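ComZ (Thermus thermophilus, PDB 6QVI) is a competence-associated pilin that probably serves as a DNA receptor at the tip of a pilus during natural transformation. Local coordinates at residues 16-21 with 119-124; 76-81 with 94-99; 338-343 with 359-364; 363-368 with 386-391. All blocks are in the same frame, centred on the assembly; numbering follows the deposited sequence.

Interaction 1: residues 16-21 with 119-124; sequences QAFYAA and AKARVQ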
loop_
_atom_site.group_PDB
_atom_site.type_symbol
_atom_site.label_atom_id
_atom_site.label_comp_id
_atom_site.label_asym_id
_atom_site.label_seq_id
_atom_site.Cartn_x
_atom_site.Cartn_y
_atom_site.Cartn_z
ATOM N N GLN A 16 -30.938 -7.523 36.888
ATOM C CA GLN A 16 -29.969 -8.588 36.631
ATOM C C GLN A 16 -30.129 -9.180 35.233
ATOM O O GLN A 16 -29.162 -9.675 34.661
ATOM C CB GLN A 16 -30.086 -9.718 37.697
ATOM C CG GLN A 16 -30.096 -9.272 39.161
ATOM C CD GLN A 16 -30.513 -10.397 40.157
ATOM O OE1 GLN A 16 -29.880 -10.577 41.203
ATOM N NE2 GLN A 16 -31.525 -11.189 39.787
ATOM N N ALA A 17 -31.303 -9.057 34.641
ATOM C CA ALA A 17 -31.436 -9.584 33.291
ATOM C C ALA A 17 -30.735 -8.663 32.305
ATOM O O ALA A 17 -29.944 -9.110 31.448
ATOM C CB ALA A 17 -32.923 -9.737 32.933
ATOM N N PHE A 18 -30.916 -7.360 32.524
ATOM C CA PHE A 18 -30.201 -6.348 31.771
ATOM C C PHE A 18 -28.693 -6.522 31.903
ATOM O O PHE A 18 -27.982 -6.538 30.896
ATOM C CB PHE A 18 -30.653 -4.994 32.262
ATOM C CG PHE A 18 -31.865 -4.495 31.559
ATOM C CD1 PHE A 18 -32.054 -4.773 30.214
ATOM C CD2 PHE A 18 -32.850 -3.807 32.252
ATOM C CE1 PHE A 18 -33.169 -4.323 29.559
ATOM C CE2 PHE A 18 -33.987 -3.362 31.600
ATOM C CZ PHE A 18 -34.144 -3.620 30.249
ATOM N N TYR A 19 -28.190 -6.699 33.104
ATOM C CA TYR A 19 -26.764 -6.861 33.284
ATOM C C TYR A 19 -26.255 -8.050 32.548
ATOM O O TYR A 19 -25.183 -8.043 32.034
ATOM C CB TYR A 19 -26.402 -6.993 34.743
ATOM C CG TYR A 19 -24.974 -7.368 34.956
ATOM C CD1 TYR A 19 -23.998 -6.413 35.013
ATOM C CD2 TYR A 19 -24.602 -8.668 35.084
ATOM C CE1 TYR A 19 -22.682 -6.748 35.194
ATOM C CE2 TYR A 19 -23.291 -9.015 35.259
ATOM C CZ TYR A 19 -22.340 -8.045 35.315
ATOM O OH TYR A 19 -21.034 -8.378 35.499
ATOM N N ALA A 20 -27.049 -9.074 32.467
ATOM C CA ALA A 20 -26.612 -10.239 31.787
ATOM C C ALA A 20 -26.453 -9.930 30.343
ATOM O O ALA A 20 -25.500 -10.308 29.747
ATOM C CB ALA A 20 -27.618 -11.334 31.960
ATOM N N ALA A 21 -27.407 -9.250 29.764
ATOM C CA ALA A 21 -27.323 -8.943 28.364
ATOM C C ALA A 21 -26.228 -7.955 28.087
ATOM O O ALA A 21 -25.458 -8.124 27.181
ATOM C CB ALA A 21 -28.640 -8.407 27.884
ATOM N N ALA A 119 -35.910 -13.895 34.116
ATOM C CA ALA A 119 -36.098 -12.614 33.448
ATOM C C ALA A 119 -35.207 -12.591 32.214
ATOM O O ALA A 119 -34.031 -12.982 32.263
ATOM C CB ALA A 119 -35.786 -11.424 34.365
ATOM N N LYS A 120 -35.768 -12.126 31.120
ATOM C CA LYS A 120 -35.078 -12.132 29.853
ATOM C C LYS A 120 -35.049 -10.696 29.336
ATOM O O LYS A 120 -36.069 -9.977 29.373
ATOM C CB LYS A 120 -35.782 -13.101 28.885
ATOM C CG LYS A 120 -35.098 -13.315 27.543
ATOM C CD LYS A 120 -35.834 -14.372 26.687
ATOM C CE LYS A 120 -35.222 -14.441 25.273
ATOM N NZ LYS A 120 -35.928 -15.337 24.295
ATOM N N ALA A 121 -33.860 -10.276 28.899
ATOM C CA ALA A 121 -33.617 -8.957 28.334
ATOM C C ALA A 121 -32.760 -9.088 27.082
ATOM O O ALA A 121 -31.907 -9.978 26.957
ATOM C CB ALA A 121 -32.906 -8.025 29.321
ATOM N N ARG A 122 -32.921 -8.120 26.204
ATOM C CA ARG A 122 -32.248 -8.096 24.914
ATOM C C ARG A 122 -31.642 -6.710 24.726
ATOM O O ARG A 122 -32.348 -5.691 24.869
ATOM C CB ARG A 122 -33.270 -8.401 23.817
ATOM C CG ARG A 122 -32.783 -8.717 22.446
ATOM C CD ARG A 122 -34.007 -9.060 21.625
ATOM N NE ARG A 122 -33.882 -8.582 20.262
ATOM C CZ ARG A 122 -33.480 -9.346 19.258
ATOM N NH1 ARG A 122 -33.179 -10.628 19.475
ATOM N NH2 ARG A 122 -33.389 -8.827 18.040
ATOM N N VAL A 123 -30.351 -6.656 24.398
ATOM C CA VAL A 123 -29.746 -5.363 24.093
ATOM C C VAL A 123 -28.997 -5.449 22.769
ATOM O O VAL A 123 -28.412 -6.479 22.410
ATOM C CB VAL A 123 -28.802 -4.879 25.221
ATOM C CG1 VAL A 123 -29.499 -4.995 26.544
ATOM C CG2 VAL A 123 -27.490 -5.599 25.227
ATOM N N GLN A 124 -28.959 -4.341 22.056
ATOM C CA GLN A 124 -28.398 -4.457 20.724
ATOM C C GLN A 124 -27.809 -3.128 20.296
ATOM O O GLN A 124 -28.226 -2.073 20.788
ATOM C CB GLN A 124 -29.469 -4.945 19.746
ATOM C CG GLN A 124 -30.392 -3.939 19.175
ATOM C CD GLN A 124 -31.251 -4.556 18.067
ATOM O OE1 GLN A 124 -31.598 -5.739 18.131
ATOM N NE2 GLN A 124 -31.549 -3.776 17.026
#

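Interaction 2: residues 76-81 with 94-99; sequences VLAQNE and YTATLY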
loop_
_atom_site.group_PDB
_atom_site.type_symbol
_atom_site.label_atom_id
_atom_site.label_comp_id
_atom_site.label_asym_id
_atom_site.label_seq_id
_atom_site.Cartn_x
_atom_site.Cartn_y
_atom_site.Cartn_z
ATOM N N VAL A 76 -23.118 -16.466 14.839
ATOM C CA VAL A 76 -23.244 -16.583 16.278
ATOM C C VAL A 76 -21.884 -16.483 16.929
ATOM O O VAL A 76 -21.019 -17.330 16.706
ATOM C CB VAL A 76 -23.951 -17.888 16.672
ATOM C CG1 VAL A 76 -23.941 -18.022 18.172
ATOM C CG2 VAL A 76 -25.387 -17.841 16.148
ATOM N N LEU A 77 -21.715 -15.476 17.787
ATOM C CA LEU A 77 -20.467 -15.320 18.531
ATOM C C LEU A 77 -20.467 -16.002 19.893
ATOM O O LEU A 77 -19.382 -16.254 20.422
ATOM C CB LEU A 77 -20.147 -13.856 18.774
ATOM C CG LEU A 77 -20.235 -12.922 17.600
ATOM C CD1 LEU A 77 -20.086 -11.507 18.144
ATOM C CD2 LEU A 77 -19.176 -13.295 16.590
ATOM N N ALA A 78 -21.637 -16.266 20.498
ATOM C CA ALA A 78 -21.657 -16.933 21.808
ATOM C C ALA A 78 -23.050 -17.455 22.123
ATOM O O ALA A 78 -24.033 -16.711 22.046
ATOM C CB ALA A 78 -21.207 -16.001 22.943
ATOM N N GLN A 79 -23.136 -18.738 22.413
ATOM C CA GLN A 79 -24.395 -19.363 22.712
ATOM C C GLN A 79 -24.349 -19.847 24.123
ATOM O O GLN A 79 -23.477 -20.584 24.476
ATOM C CB GLN A 79 -24.625 -20.517 21.783
ATOM C CG GLN A 79 -25.996 -21.098 21.890
ATOM C CD GLN A 79 -26.604 -21.357 20.547
ATOM O OE1 GLN A 79 -27.091 -22.436 20.277
ATOM N NE2 GLN A 79 -26.589 -20.362 19.702
ATOM N N ASN A 80 -25.258 -19.357 24.946
ATOM C CA ASN A 80 -25.366 -19.703 26.353
ATOM C C ASN A 80 -24.139 -19.474 27.198
ATOM O O ASN A 80 -23.930 -20.141 28.166
ATOM C CB ASN A 80 -25.905 -21.103 26.512
ATOM C CG ASN A 80 -27.268 -21.240 25.920
ATOM O OD1 ASN A 80 -28.119 -20.429 26.162
ATOM N ND2 ASN A 80 -27.471 -22.241 25.122
ATOM N N GLU A 81 -23.360 -18.471 26.878
ATOM C CA GLU A 81 -22.181 -18.198 27.643
ATOM C C GLU A 81 -22.639 -17.677 28.966
ATOM O O GLU A 81 -23.534 -16.899 29.012
ATOM C CB GLU A 81 -21.376 -17.152 26.914
ATOM C CG GLU A 81 -20.105 -16.706 27.592
ATOM C CD GLU A 81 -19.030 -16.358 26.595
ATOM O OE1 GLU A 81 -18.985 -16.975 25.522
ATOM O OE2 GLU A 81 -18.221 -15.474 26.884
ATOM N N TYR A 94 -26.230 -15.734 28.267
ATOM C CA TYR A 94 -26.540 -14.802 27.216
ATOM C C TYR A 94 -26.144 -15.329 25.911
ATOM O O TYR A 94 -25.365 -16.218 25.821
ATOM C CB TYR A 94 -25.933 -13.437 27.428
ATOM C CG TYR A 94 -24.466 -13.395 27.366
ATOM C CD1 TYR A 94 -23.800 -13.638 26.209
ATOM C CD2 TYR A 94 -23.746 -13.091 28.465
ATOM C CE1 TYR A 94 -22.441 -13.581 26.157
ATOM C CE2 TYR A 94 -22.395 -13.044 28.422
ATOM C CZ TYR A 94 -21.760 -13.288 27.261
ATOM O OH TYR A 94 -20.419 -13.238 27.254
ATOM N N THR A 95 -26.731 -14.793 24.881
ATOM C CA THR A 95 -26.387 -15.236 23.583
ATOM C C THR A 95 -26.086 -14.108 22.649
ATOM O O THR A 95 -26.954 -13.352 22.343
ATOM C CB THR A 95 -27.448 -16.098 22.997
ATOM O OG1 THR A 95 -27.370 -17.363 23.626
ATOM C CG2 THR A 95 -27.185 -16.272 21.571
ATOM N N ALA A 96 -24.861 -14.026 22.153
ATOM C CA ALA A 96 -24.485 -12.893 21.315
ATOM C C ALA A 96 -24.476 -13.358 19.873
ATOM O O ALA A 96 -23.846 -14.376 19.549
ATOM C CB ALA A 96 -23.124 -12.324 21.708
ATOM N N THR A 97 -25.171 -12.614 19.021
ATOM C CA THR A 97 -25.269 -12.897 17.598
ATOM C C THR A 97 -24.914 -11.635 16.844
ATOM O O THR A 97 -25.295 -10.533 17.252
ATOM C CB THR A 97 -26.679 -13.342 17.175
ATOM O OG1 THR A 97 -27.098 -14.454 17.971
ATOM C CG2 THR A 97 -26.671 -13.776 15.744
ATOM N N LEU A 98 -24.168 -11.809 15.750
ATOM C CA LEU A 98 -23.716 -10.714 14.903
ATOM C C LEU A 98 -24.429 -10.819 13.569
ATOM O O LEU A 98 -24.399 -11.879 12.939
ATOM C CB LEU A 98 -22.200 -10.765 14.696
ATOM C CG LEU A 98 -21.720 -9.689 13.709
ATOM C CD1 LEU A 98 -22.085 -8.332 14.254
ATOM C CD2 LEU A 98 -20.224 -9.787 13.416
ATOM N N TYR A 99 -25.102 -9.745 13.172
ATOM C CA TYR A 99 -25.863 -9.700 11.927
ATOM C C TYR A 99 -25.321 -8.623 10.996
ATOM O O TYR A 99 -25.084 -7.485 11.424
ATOM C CB TYR A 99 -27.339 -9.409 12.216
ATOM C CG TYR A 99 -27.971 -10.350 13.192
ATOM C CD1 TYR A 99 -27.908 -10.104 14.559
ATOM C CD2 TYR A 99 -28.663 -11.466 12.754
ATOM C CE1 TYR A 99 -28.504 -10.952 15.463
ATOM C CE2 TYR A 99 -29.271 -12.312 13.642
ATOM C CZ TYR A 99 -29.201 -12.062 15.000
ATOM O OH TYR A 99 -29.805 -12.971 15.877
#

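Interaction 3: residues 338-343 with 359-364; sequences LDTQSV and YTYTGG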
loop_
_atom_site.group_PDB
_atom_site.type_symbol
_atom_site.label_atom_id
_atom_site.label_comp_id
_atom_site.label_asym_id
_atom_site.label_seq_id
_atom_site.Cartn_x
_atom_site.Cartn_y
_atom_site.Cartn_z
ATOM N N LEU A 338 26.385 9.524 -9.716
ATOM C CA LEU A 338 27.243 8.871 -8.735
ATOM C C LEU A 338 28.466 8.297 -9.442
ATOM O O LEU A 338 29.528 8.926 -9.402
ATOM C CB LEU A 338 26.469 7.797 -7.994
ATOM C CG LEU A 338 25.389 8.377 -7.096
ATOM C CD1 LEU A 338 24.909 7.326 -6.170
ATOM C CD2 LEU A 338 25.963 9.463 -6.290
ATOM N N ASP A 339 28.353 7.136 -10.080
ATOM C CA ASP A 339 29.447 6.577 -10.927
ATOM C C ASP A 339 30.720 6.295 -10.122
ATOM O O ASP A 339 30.649 5.703 -9.034
ATOM C CB ASP A 339 29.657 7.501 -12.121
ATOM C CG ASP A 339 30.174 6.762 -13.347
ATOM O OD1 ASP A 339 30.514 5.565 -13.217
ATOM O OD2 ASP A 339 30.209 7.362 -14.448
ATOM N N THR A 340 31.901 6.679 -10.615
ATOM C CA THR A 340 33.205 6.204 -10.147
ATOM C C THR A 340 33.941 7.105 -9.137
ATOM O O THR A 340 35.108 6.825 -8.829
ATOM C CB THR A 340 34.106 5.942 -11.354
ATOM O OG1 THR A 340 35.384 5.467 -10.915
ATOM C CG2 THR A 340 34.263 7.195 -12.186
ATOM N N GLN A 341 33.387 8.229 -8.695
ATOM C CA GLN A 341 34.081 8.987 -7.653
ATOM C C GLN A 341 33.208 9.140 -6.423
ATOM O O GLN A 341 32.084 9.634 -6.510
ATOM C CB GLN A 341 34.599 10.331 -8.150
ATOM C CG GLN A 341 35.359 10.989 -7.005
ATOM C CD GLN A 341 36.778 10.411 -6.809
ATOM O OE1 GLN A 341 37.453 9.981 -7.745
ATOM N NE2 GLN A 341 37.206 10.371 -5.530
ATOM N N SER A 342 33.749 8.719 -5.281
ATOM C CA SER A 342 33.011 8.731 -4.030
ATOM C C SER A 342 32.579 10.134 -3.634
ATOM O O SER A 342 33.299 11.124 -3.827
ATOM C CB SER A 342 33.849 8.129 -2.896
ATOM O OG SER A 342 34.140 6.759 -3.135
ATOM N N VAL A 343 31.388 10.204 -3.049
ATOM C CA VAL A 343 30.798 11.459 -2.618
ATOM C C VAL A 343 30.265 11.248 -1.212
ATOM O O VAL A 343 29.517 10.294 -0.966
ATOM C CB VAL A 343 29.678 11.892 -3.581
ATOM C CG1 VAL A 343 28.967 13.117 -3.061
ATOM C CG2 VAL A 343 30.252 12.125 -4.978
ATOM N N TYR A 359 28.360 7.861 -0.561
ATOM C CA TYR A 359 28.474 6.932 -1.682
ATOM C C TYR A 359 29.940 6.520 -1.878
ATOM O O TYR A 359 30.739 7.282 -2.432
ATOM C CB TYR A 359 27.927 7.556 -2.960
ATOM C CG TYR A 359 28.184 6.741 -4.224
ATOM C CD1 TYR A 359 28.102 5.345 -4.227
ATOM C CD2 TYR A 359 28.667 7.364 -5.370
ATOM C CE1 TYR A 359 28.369 4.620 -5.393
ATOM C CE2 TYR A 359 28.976 6.657 -6.510
ATOM C CZ TYR A 359 28.805 5.286 -6.545
ATOM O OH TYR A 359 29.100 4.590 -7.713
ATOM N N THR A 360 30.302 5.339 -1.386
ATOM C CA THR A 360 31.658 4.834 -1.569
ATOM C C THR A 360 31.773 4.108 -2.910
ATOM O O THR A 360 30.780 3.627 -3.471
ATOM C CB THR A 360 32.062 3.910 -0.417
ATOM O OG1 THR A 360 31.545 4.421 0.816
ATOM C CG2 THR A 360 33.548 3.862 -0.314
ATOM N N TYR A 361 33.009 4.010 -3.412
ATOM C CA TYR A 361 33.324 3.258 -4.623
ATOM C C TYR A 361 34.417 2.236 -4.293
ATOM O O TYR A 361 35.416 2.556 -3.645
ATOM C CB TYR A 361 33.776 4.210 -5.745
ATOM C CG TYR A 361 34.434 3.538 -6.944
ATOM C CD1 TYR A 361 34.125 2.222 -7.316
ATOM C CD2 TYR A 361 35.445 4.182 -7.637
ATOM C CE1 TYR A 361 34.750 1.601 -8.375
ATOM C CE2 TYR A 361 36.082 3.562 -8.711
ATOM C CZ TYR A 361 35.726 2.266 -9.062
ATOM O OH TYR A 361 36.322 1.616 -10.107
ATOM N N THR A 362 34.219 1.013 -4.774
ATOM C CA THR A 362 34.957 -0.185 -4.389
ATOM C C THR A 362 35.910 -0.710 -5.455
ATOM O O THR A 362 37.024 -1.143 -5.137
ATOM C CB THR A 362 33.937 -1.289 -4.073
ATOM O OG1 THR A 362 33.228 -1.647 -5.274
ATOM C CG2 THR A 362 32.875 -0.845 -3.082
ATOM N N GLY A 363 35.499 -0.689 -6.714
ATOM C CA GLY A 363 36.146 -1.489 -7.734
ATOM C C GLY A 363 35.200 -2.602 -8.137
ATOM O O GLY A 363 35.059 -2.923 -9.322
ATOM N N GLY A 364 34.503 -3.165 -7.158
ATOM C CA GLY A 364 33.565 -4.225 -7.456
ATOM C C GLY A 364 32.147 -3.726 -7.349
ATOM O O GLY A 364 31.537 -3.199 -8.298
#

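Interaction 4: residues 363-368 with 386-391; sequences GGQELL and PVDYRA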
loop_
_atom_site.group_PDB
_atom_site.type_symbol
_atom_site.label_atom_id
_atom_site.label_comp_id
_atom_site.label_asym_id
_atom_site.label_seq_id
_atom_site.Cartn_x
_atom_site.Cartn_y
_atom_site.Cartn_z
ATOM N N GLY A 363 35.499 -0.689 -6.714
ATOM C CA GLY A 363 36.146 -1.489 -7.734
ATOM C C GLY A 363 35.200 -2.602 -8.137
ATOM O O GLY A 363 35.059 -2.923 -9.322
ATOM N N GLY A 364 34.503 -3.165 -7.158
ATOM C CA GLY A 364 33.565 -4.225 -7.456
ATOM C C GLY A 364 32.147 -3.726 -7.349
ATOM O O GLY A 364 31.537 -3.199 -8.298
ATOM N N GLN A 365 31.695 -3.821 -6.100
ATOM C CA GLN A 365 30.303 -3.737 -5.678
ATOM C C GLN A 365 30.091 -2.513 -4.769
ATOM O O GLN A 365 30.403 -2.565 -3.581
ATOM C CB GLN A 365 29.857 -5.096 -5.089
ATOM C CG GLN A 365 28.403 -5.252 -5.398
ATOM C CD GLN A 365 27.747 -4.451 -4.360
ATOM O OE1 GLN A 365 28.149 -4.571 -3.208
ATOM N NE2 GLN A 365 26.950 -3.475 -4.727
ATOM N N GLU A 366 29.691 -1.370 -5.328
ATOM C CA GLU A 366 29.562 -0.113 -4.572
ATOM C C GLU A 366 28.647 -0.003 -3.365
ATOM O O GLU A 366 27.932 -0.913 -3.011
ATOM C CB GLU A 366 29.270 1.038 -5.505
ATOM C CG GLU A 366 29.839 0.873 -6.889
ATOM C CD GLU A 366 31.228 0.322 -6.876
ATOM O OE1 GLU A 366 31.878 0.427 -5.845
ATOM O OE2 GLU A 366 31.678 -0.192 -7.908
ATOM N N LEU A 367 28.658 1.157 -2.738
ATOM C CA LEU A 367 27.857 1.338 -1.553
ATOM C C LEU A 367 27.314 2.734 -1.455
ATOM O O LEU A 367 28.000 3.694 -1.725
ATOM C CB LEU A 367 28.687 1.019 -0.333
ATOM C CG LEU A 367 27.893 1.063 0.952
ATOM C CD1 LEU A 367 26.682 0.201 0.746
ATOM C CD2 LEU A 367 28.684 0.566 2.137
ATOM N N LEU A 368 26.062 2.830 -1.057
ATOM C CA LEU A 368 25.384 4.084 -0.927
ATOM C C LEU A 368 24.572 3.988 0.322
ATOM O O LEU A 368 23.562 3.346 0.345
ATOM C CB LEU A 368 24.482 4.258 -2.117
ATOM C CG LEU A 368 23.297 5.139 -1.886
ATOM C CD1 LEU A 368 23.816 6.325 -1.131
ATOM C CD2 LEU A 368 22.793 5.565 -3.236
ATOM N N PRO A 386 26.211 -0.523 -10.642
ATOM C CA PRO A 386 25.596 -1.353 -9.598
ATOM C C PRO A 386 26.007 -0.910 -8.202
ATOM O O PRO A 386 27.172 -0.564 -7.955
ATOM C CB PRO A 386 26.119 -2.755 -9.914
ATOM C CG PRO A 386 26.299 -2.752 -11.381
ATOM C CD PRO A 386 26.714 -1.344 -11.763
ATOM N N VAL A 387 25.039 -0.871 -7.311
ATOM C CA VAL A 387 25.286 -0.348 -6.004
ATOM C C VAL A 387 24.403 -0.984 -4.968
ATOM O O VAL A 387 23.254 -1.213 -5.194
ATOM C CB VAL A 387 25.026 1.157 -6.076
ATOM C CG1 VAL A 387 23.788 1.414 -6.884
ATOM C CG2 VAL A 387 24.924 1.807 -4.722
ATOM N N ASP A 388 24.984 -1.294 -3.833
ATOM C CA ASP A 388 24.308 -1.890 -2.723
ATOM C C ASP A 388 23.889 -0.763 -1.841
ATOM O O ASP A 388 24.609 0.210 -1.718
ATOM C CB ASP A 388 25.284 -2.731 -1.933
ATOM C CG ASP A 388 25.103 -4.185 -2.158
ATOM O OD1 ASP A 388 24.729 -4.571 -3.276
ATOM O OD2 ASP A 388 25.358 -4.942 -1.215
ATOM N N TYR A 389 22.746 -0.872 -1.194
ATOM C CA TYR A 389 22.368 0.222 -0.347
ATOM C C TYR A 389 22.174 -0.203 1.053
ATOM O O TYR A 389 22.046 -1.361 1.322
ATOM C CB TYR A 389 21.162 0.964 -0.887
ATOM C CG TYR A 389 19.844 0.263 -0.789
ATOM C CD1 TYR A 389 19.272 -0.009 0.420
ATOM C CD2 TYR A 389 19.154 -0.081 -1.924
ATOM C CE1 TYR A 389 18.053 -0.630 0.495
ATOM C CE2 TYR A 389 17.940 -0.702 -1.858
ATOM C CZ TYR A 389 17.399 -0.969 -0.645
ATOM O OH TYR A 389 16.189 -1.580 -0.592
ATOM N N ARG A 390 22.227 0.764 1.943
ATOM C CA ARG A 390 22.023 0.554 3.348
ATOM C C ARG A 390 21.292 1.792 3.763
ATOM O O ARG A 390 21.719 2.876 3.439
ATOM C CB ARG A 390 23.345 0.509 4.082
ATOM C CG ARG A 390 24.246 -0.649 3.718
ATOM C CD ARG A 390 25.662 -0.399 4.203
ATOM N NE ARG A 390 25.934 -0.993 5.501
ATOM C CZ ARG A 390 27.008 -1.719 5.759
ATOM N NH1 ARG A 390 27.896 -1.924 4.809
ATOM N NH2 ARG A 390 27.193 -2.236 6.960
ATOM N N ALA A 391 20.197 1.656 4.488
ATOM C CA ALA A 391 19.454 2.830 4.872
ATOM C C ALA A 391 18.843 2.726 6.228
ATOM O O ALA A 391 18.355 1.691 6.598
ATOM C CB ALA A 391 18.363 3.070 3.869
#

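Interaction 1: residues 16-21 with 119-124
Ala17 and Ala21, one helical turn apart, direct their methyls at strand 120-124. Ala17 CB lies 3.6 Å from Ala119 CB, and Ala17 CB to Ala121 CB is 4.0 Å. A turn further on, the CB of Ala21 sits against CG1 of Val123 at 3.8 Å and also meets the carbonyl O of Ala121. Phe18 completes the patch from the flank. Its CB starts away from the strand, but chi1 of -87° turns the ring back beside the backbone N, and CD1 comes to 3.5 Å from the CB of Ala121, approaching it obliquely. Val123 places CG1 against Ala21 CB and CG2 against the Ala21 carbonyl, two branches of one side chain on one helical residue.

The small methyls allow the backbones to come close: the segment axes approach to 6.9 Å and cross at -40°. The side chains that meet are all apolar. Ala21 N donates to Ala17 O within the helix, and Ala21 O accepts a bond from the Ser112 hydroxyl. The strand is held from both flanks, Ala121 and Val123 bonding to Gly114 and Ser112 of strand 107-115, and Arg122 and Gln124 to Arg526 and Glu524 of strand 517-529. Lys120 and Arg122 point away from the helix, on the opposite side of the strand from Ala121 and Val123. Further contacts extend the interface along helix 12-40, Ala119 touching Thr13 and Val123 touching Leu25. A long N-terminal helix laid over one face of an antiparallel sheet is the hallmark of the pilin fold, here the pseudopilin-like domain.

Interaction 2: residues 76-81 with 94-99
Tyr94 and Glu81 run side by side because of their first torsions. In Tyr94, chi1 of 66° puts CG between the backbone N and the carbonyl carbon, while in Glu81 CG is anti to N (chi1 178°). Glu81 CB then makes an off-centre CH-pi contact, 4.2 Å from the centroid of the Tyr94 ring, and the Glu81 carbonyl O lies over a face of the same ring, toward its rim. The Glu81 carboxylate continues past the ring to a salt bridge with Lys27 of helix 12-40. With the Tyr94 ring cut back to an alanine, the aliphatic part of Glu81 would probably lose its packing surface and its carboxylate be less firmly directed at Lys27.

The strands form an antiparallel hairpin interrupted by two bulges. Leu77 and Ala78 both face Ala96, a classic beta bulge in which Ala96 O accepts from Leu77 N (3.0 Å) and Ala78 N (3.1 Å). Asn80 and Glu81 both face Tyr94, a G1 bulge. Here Thr95 OG1 accepts a nearly straight hydrogen bond from Asn80 N (3.2 Å, 176°). Leu77 and Leu98 meet obliquely, Leu77 CD1 4.1 Å from Leu98 CB, and Leu59 from a loop packs against both leucines.

Interaction 3: residues 338-343 with 359-364
Val343 and Tyr359 form an antiparallel hydrogen-bonded pair: Tyr359 N donates to Val343 O at 2.7 Å and Val343 N returns a bond to Tyr359 O at 3.1 Å. Next to this pair, Ser342 CA sets its hydrogen against Tyr359 O. The Ser342 side chain adds a further link, its OG accepting a weak, bent bond from Tyr361 N (3.0 Å, 122°).

The aromatic contacts centre on Tyr359. With CG anti to the backbone N (chi1 172°), its ring extends to the type II' turn of Leu338 to Gln341. Leu338 CD1 covers one face in a CH-pi contact, 3.9 Å from the centroid and only 15° off the normal. Asp339 O lies at the ring edge, where the Tyr359 hydroxyl donates to it; the modelled separation is too short to be taken literally. Tyr361 runs alongside Thr340 and points the same way, its ring oblique to the Thr340 carbonyl.

Beyond the two segments, Tyr359 and Tyr361 also touch Glu366, and Leu338 touches Leu368, on the following strand. The Leu338 backbone bonds to Val382. The chain thus leads from strand 335-337, which pairs in parallel with strand 380-383, into strand 343-348, next to the outermost strand 354-355 of a mixed sheet; the type II' turn between them packs on Tyr359 of the neighbouring strand 357-360.

Interaction 4: residues 363-368 with 386-391
The amide of Gln365 meets the carboxylate of Asp388 with the two planes 46° apart and the side chains crossing at about a right angle. NE2 of Gln365 comes within 2.9 Å of Asp388 OD1, but the angle is poor for a hydrogen bond; a bend at chi2 (-81°) turns the amide back so that NE2 instead makes a weak bond to Glu366 O. The principal partner of the carboxylate lies outside, where OD1 forms a salt bridge with Arg197. Were Asp388 an alanine, Arg197 would probably lose this counter-charge and the Gln365 amide the group it packs on. The Arg390 guanidinium stands oblique to Leu367 CD2, while CD1 of that leucine packs on Arg390 CD at 3.7 Å. The Tyr389 ring leads away to an edge-to-face contact with His431.

Between the backbones, parallel pairing brings Asp388 N to Glu366 O at 3.1 Å. Leu368 N reaches Asp388 O, also at 3.1 Å, and Arg390 N makes a weak bond to Leu368 O. On the face carrying Leu368 and Tyr389, Val387 CG2 touches Leu368 CB at 3.6 Å. The parallel run of strands 366-371, 387-392 and 419-421 is consistent with stacked strands of the beta-solenoid domain.

Glu366 is paired with Arg385 and bonded to Thr362. Main-chain bonds and aliphatic packing therefore join the strands, while their acidic groups find partners beyond the two segments.

From the N terminus, interaction 1 lays helix 12-40 on strand 120-130, closing a loop of nearly a hundred residues. Interaction 2, a local hairpin, is nested within that loop; the two touch where Ala20 meets the Tyr94 ring, and both belong to the pseudopilin-like domain. Interactions 3 and 4 follow in series on the other side of the chain's centre, their centres about 73 and 67 Å from that of interaction 1. They neither nest nor cross: residues 363-364 end one and begin the other. Interaction 3 joins strands 343-348 and 357-360 antiparallel, interaction 4 joins 366-371 and 387-392 in parallel, and strands 357-360 and 366-371 are neighbours in the same mixed sheet.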